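Local coordinates for PlyP35 (Listeria phage P35, PDB 6S3Y), which is the cell-wall-binding part of a phage endolysin and probably directs the enzyme to the Listeria cell wall, at residues His85-Asp90 against Gly97-Leu102. Sequence-based numbering, arbitrary orientation.
Sequences HAFCWD and GDFINL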
ATOM      1  N   HIS A  85      -2.529  -1.517  -5.748  1.00 17.17           N
ATOM      2  CA  HIS A  85      -3.636  -0.607  -5.318  1.00 17.85           C
ATOM      3  C   HIS A  85      -3.204   0.053  -4.019  1.00 17.21           C
ATOM      4  O   HIS A  85      -2.207  -0.400  -3.410  1.00 17.07           O
ATOM      5  CB  HIS A  85      -4.981  -1.335  -5.176  1.00 19.01           C
ATOM      6  CG  HIS A  85      -5.165  -2.085  -3.898  1.00 20.06           C
ATOM      7  ND1 HIS A  85      -5.084  -3.468  -3.843  1.00 22.20           N
ATOM      8  CD2 HIS A  85      -5.411  -1.673  -2.622  1.00 20.36           C
ATOM      9  CE1 HIS A  85      -5.315  -3.876  -2.608  1.00 21.48           C
ATOM     10  NE2 HIS A  85      -5.501  -2.799  -1.848  1.00 22.55           N
ATOM     11  N   ALA A  86      -3.891   1.105  -3.625  1.00 15.87           N
ATOM     12  CA  ALA A  86      -3.614   1.806  -2.358  1.00 14.35           C
ATOM     13  C   ALA A  86      -4.883   1.792  -1.510  1.00 14.54           C
ATOM     14  O   ALA A  86      -5.881   1.101  -1.878  1.00 15.82           O
ATOM     15  CB  ALA A  86      -3.109   3.190  -2.665  1.00 14.12           C
ATOM     16  N   PHE A  87      -4.884   2.541  -0.420  1.00 15.25           N
ATOM     17  CA  PHE A  87      -6.020   2.662   0.510  1.00 15.90           C
ATOM     18  C   PHE A  87      -6.104   4.113   0.959  1.00 15.55           C
ATOM     19  O   PHE A  87      -5.047   4.788   0.992  1.00 14.65           O
ATOM     20  CB  PHE A  87      -5.834   1.792   1.743  1.00 16.84           C
ATOM     21  CG  PHE A  87      -6.137   0.324   1.585  1.00 16.28           C
ATOM     22  CD1 PHE A  87      -7.368  -0.101   1.126  1.00 16.33           C
ATOM     23  CD2 PHE A  87      -5.201  -0.627   1.961  1.00 16.98           C
ATOM     24  CE1 PHE A  87      -7.659  -1.448   1.035  1.00 16.20           C
ATOM     25  CE2 PHE A  87      -5.501  -1.980   1.875  1.00 17.13           C
ATOM     26  CZ  PHE A  87      -6.723  -2.396   1.401  1.00 17.47           C
ATOM     27  N   CYS A  88      -7.305   4.557   1.353  1.00 14.51           N
ATOM     28  CA  CYS A  88      -7.450   5.697   2.296  1.00 14.83           C
ATOM     29  C   CYS A  88      -8.352   5.254   3.443  1.00 15.32           C
ATOM     30  O   CYS A  88      -9.201   4.317   3.261  1.00 14.05           O
ATOM     31  CB  CYS A  88      -7.954   6.956   1.605  1.00 16.21           C
ATOM     32  SG  CYS A  88      -9.511   6.709   0.721  1.00 17.27           S
ATOM     33  N   TRP A  89      -8.165   5.875   4.607  1.00 14.15           N
ATOM     34  CA  TRP A  89      -8.836   5.450   5.854  1.00 15.03           C
ATOM     35  C   TRP A  89      -9.585   6.633   6.471  1.00 15.05           C
ATOM     36  O   TRP A  89      -9.083   7.765   6.376  1.00 15.15           O
ATOM     37  CB  TRP A  89      -7.786   4.928   6.835  1.00 15.53           C
ATOM     38  CG  TRP A  89      -7.141   3.617   6.466  1.00 16.39           C
ATOM     39  CD1 TRP A  89      -7.485   2.383   6.907  1.00 17.23           C
ATOM     40  CD2 TRP A  89      -5.951   3.443   5.670  1.00 15.50           C
ATOM     41  NE1 TRP A  89      -6.611   1.451   6.435  1.00 17.53           N
ATOM     42  CE2 TRP A  89      -5.659   2.068   5.673  1.00 16.61           C
ATOM     43  CE3 TRP A  89      -5.103   4.309   4.961  1.00 15.24           C
ATOM     44  CZ2 TRP A  89      -4.567   1.527   4.993  1.00 16.84           C
ATOM     45  CZ3 TRP A  89      -4.020   3.779   4.292  1.00 17.74           C
ATOM     46  CH2 TRP A  89      -3.754   2.414   4.311  1.00 15.48           C
ATOM     47  N   ASP A  90     -10.668   6.350   7.186  1.00 15.50           N
ATOM     48  CA  ASP A  90     -11.454   7.439   7.826  1.00 19.12           C
ATOM     49  C   ASP A  90     -10.807   7.836   9.141  1.00 20.84           C
ATOM     50  O   ASP A  90     -11.346   8.702   9.793  1.00 19.52           O
ATOM     51  CB  ASP A  90     -12.905   7.059   7.996  1.00 20.24           C
ATOM     52  CG  ASP A  90     -13.218   6.062   9.077  1.00 22.77           C
ATOM     53  OD1 ASP A  90     -12.305   5.339   9.522  1.00 25.38           O
ATOM     54  OD2 ASP A  90     -14.401   5.996   9.411  1.00 23.05           O
ATOM     55  N   GLY A  97     -11.496   0.135  10.486  1.00 29.32           N
ATOM     56  CA  GLY A  97     -12.515   1.196  10.425  1.00 29.54           C
ATOM     57  C   GLY A  97     -13.101   1.243   9.027  1.00 26.40           C
ATOM     58  O   GLY A  97     -13.248   0.176   8.391  1.00 27.03           O
ATOM     59  N   ASP A  98     -13.411   2.428   8.530  1.00 29.47           N
ATOM     60  CA  ASP A  98     -13.930   2.615   7.160  1.00 25.98           C
ATOM     61  C   ASP A  98     -12.711   2.940   6.277  1.00 24.08           C
ATOM     62  O   ASP A  98     -12.011   3.938   6.531  1.00 24.26           O
ATOM     63  CB  ASP A  98     -15.025   3.676   7.190  1.00 28.28           C
ATOM     64  CG  ASP A  98     -15.942   3.675   5.981  1.00 32.51           C
ATOM     65  OD1 ASP A  98     -15.796   2.790   5.134  1.00 34.84           O
ATOM     66  OD2 ASP A  98     -16.767   4.589   5.888  1.00 37.10           O
ATOM     67  N   PHE A  99     -12.416   2.066   5.311  1.00 22.03           N
ATOM     68  CA  PHE A  99     -11.294   2.281   4.377  1.00 22.03           C
ATOM     69  C   PHE A  99     -11.795   1.985   2.968  1.00 20.98           C
ATOM     70  O   PHE A  99     -12.716   1.174   2.814  1.00 21.47           O
ATOM     71  CB  PHE A  99     -10.075   1.463   4.805  1.00 24.24           C
ATOM     72  CG  PHE A  99     -10.258  -0.034   4.778  1.00 26.53           C
ATOM     73  CD1 PHE A  99     -10.081  -0.751   3.597  1.00 27.69           C
ATOM     74  CD2 PHE A  99     -10.624  -0.738   5.911  1.00 28.62           C
ATOM     75  CE1 PHE A  99     -10.204  -2.137   3.589  1.00 29.52           C
ATOM     76  CE2 PHE A  99     -10.795  -2.113   5.890  1.00 30.57           C
ATOM     77  CZ  PHE A  99     -10.555  -2.817   4.732  1.00 29.49           C
ATOM     78  N   ILE A 100     -11.179   2.644   1.996  1.00 17.70           N
ATOM     79  CA  ILE A 100     -11.530   2.528   0.549  1.00 19.19           C
ATOM     80  C   ILE A 100     -10.286   2.037  -0.196  1.00 16.95           C
ATOM     81  O   ILE A 100      -9.215   2.629  -0.016  1.00 16.38           O
ATOM     82  CB  ILE A 100     -12.038   3.876   0.017  1.00 19.01           C
ATOM     83  CG1 ILE A 100     -13.258   4.378   0.822  1.00 20.31           C
ATOM     84  CG2 ILE A 100     -12.327   3.781  -1.466  1.00 21.23           C
ATOM     85  CD1 ILE A 100     -13.638   5.825   0.516  1.00 19.98           C
ATOM     86  N   ASN A 101     -10.468   0.995  -1.003  1.00 16.39           N
ATOM     87  CA  ASN A 101      -9.476   0.483  -1.977  1.00 18.36           C
ATOM     88  C   ASN A 101      -9.386   1.513  -3.111  1.00 18.43           C
ATOM     89  O   ASN A 101     -10.399   1.694  -3.803  1.00 18.14           O
ATOM     90  CB  ASN A 101      -9.868  -0.918  -2.458  1.00 17.69           C
ATOM     91  CG  ASN A 101      -8.858  -1.501  -3.429  1.00 18.51           C
ATOM     92  OD1 ASN A 101      -8.430  -0.807  -4.343  1.00 19.71           O
ATOM     93  ND2 ASN A 101      -8.469  -2.764  -3.255  1.00 19.46           N
ATOM     94  N   LEU A 102      -8.255   2.209  -3.255  1.00 17.97           N
ATOM     95  CA  LEU A 102      -8.013   3.134  -4.382  1.00 18.05           C
ATOM     96  C   LEU A 102      -7.270   2.386  -5.505  1.00 20.03           C
ATOM     97  O   LEU A 102      -6.143   1.896  -5.274  1.00 17.55           O
ATOM     98  CB  LEU A 102      -7.224   4.335  -3.881  1.00 19.18           C
ATOM     99  CG  LEU A 102      -7.905   5.141  -2.777  1.00 20.97           C
ATOM    100  CD1 LEU A 102      -7.013   6.281  -2.279  1.00 22.09           C
ATOM    101  CD2 LEU A 102      -9.215   5.720  -3.270  1.00 21.77           C
TER
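The ring of Phe-99 turns its edge to the face of Phe-87, offset, with planes at 83° and CD1 of Phe-99 3.6 Å from CE1 of Phe-87. The two side chains lie side by side and point the same way. CG of Phe-99 sits between its backbone N and carbonyl carbon (chi1 64°), which directs the ring to Phe-87. Phe-99 and Trp-89 form a non-hydrogen-bonded pair, which brings CB of Phe-99 to 3.5 Å from CD1 of Trp-89. The three aromatics form a cluster, extended by Tyr-63 against Phe-87 and Phe-22 against Trp-89. On the other sheet face, SG of Cys-88 lies 3.9 Å from both CB of Ile-100 and CD1 of Leu-102. Leu-120 and Phe-129 cover this apolar patch.

Strands 78-89 and 99-103 form an antiparallel hairpin, probably in the second of two SH3-clan cell-wall-binding repeats. Ala-86 with Leu-102 and Cys-88 with Ile-100 are hydrogen-bonded pairs. Toward the turn, Asp-90 N donates to Asp-98 O at 2.8 Å. Asp-98 N reaches Asp-90 OD1 only weakly.

The Asp-90 and Asp-98 carboxylates are nearly perpendicular, their OD2 atoms 4.5 Å apart. Lys-127 bridges both, and Arg-125 also pairs with Asp-98. These cations probably offset the repulsion and tie the hairpin end to the link between strands 117-121 and 128-132.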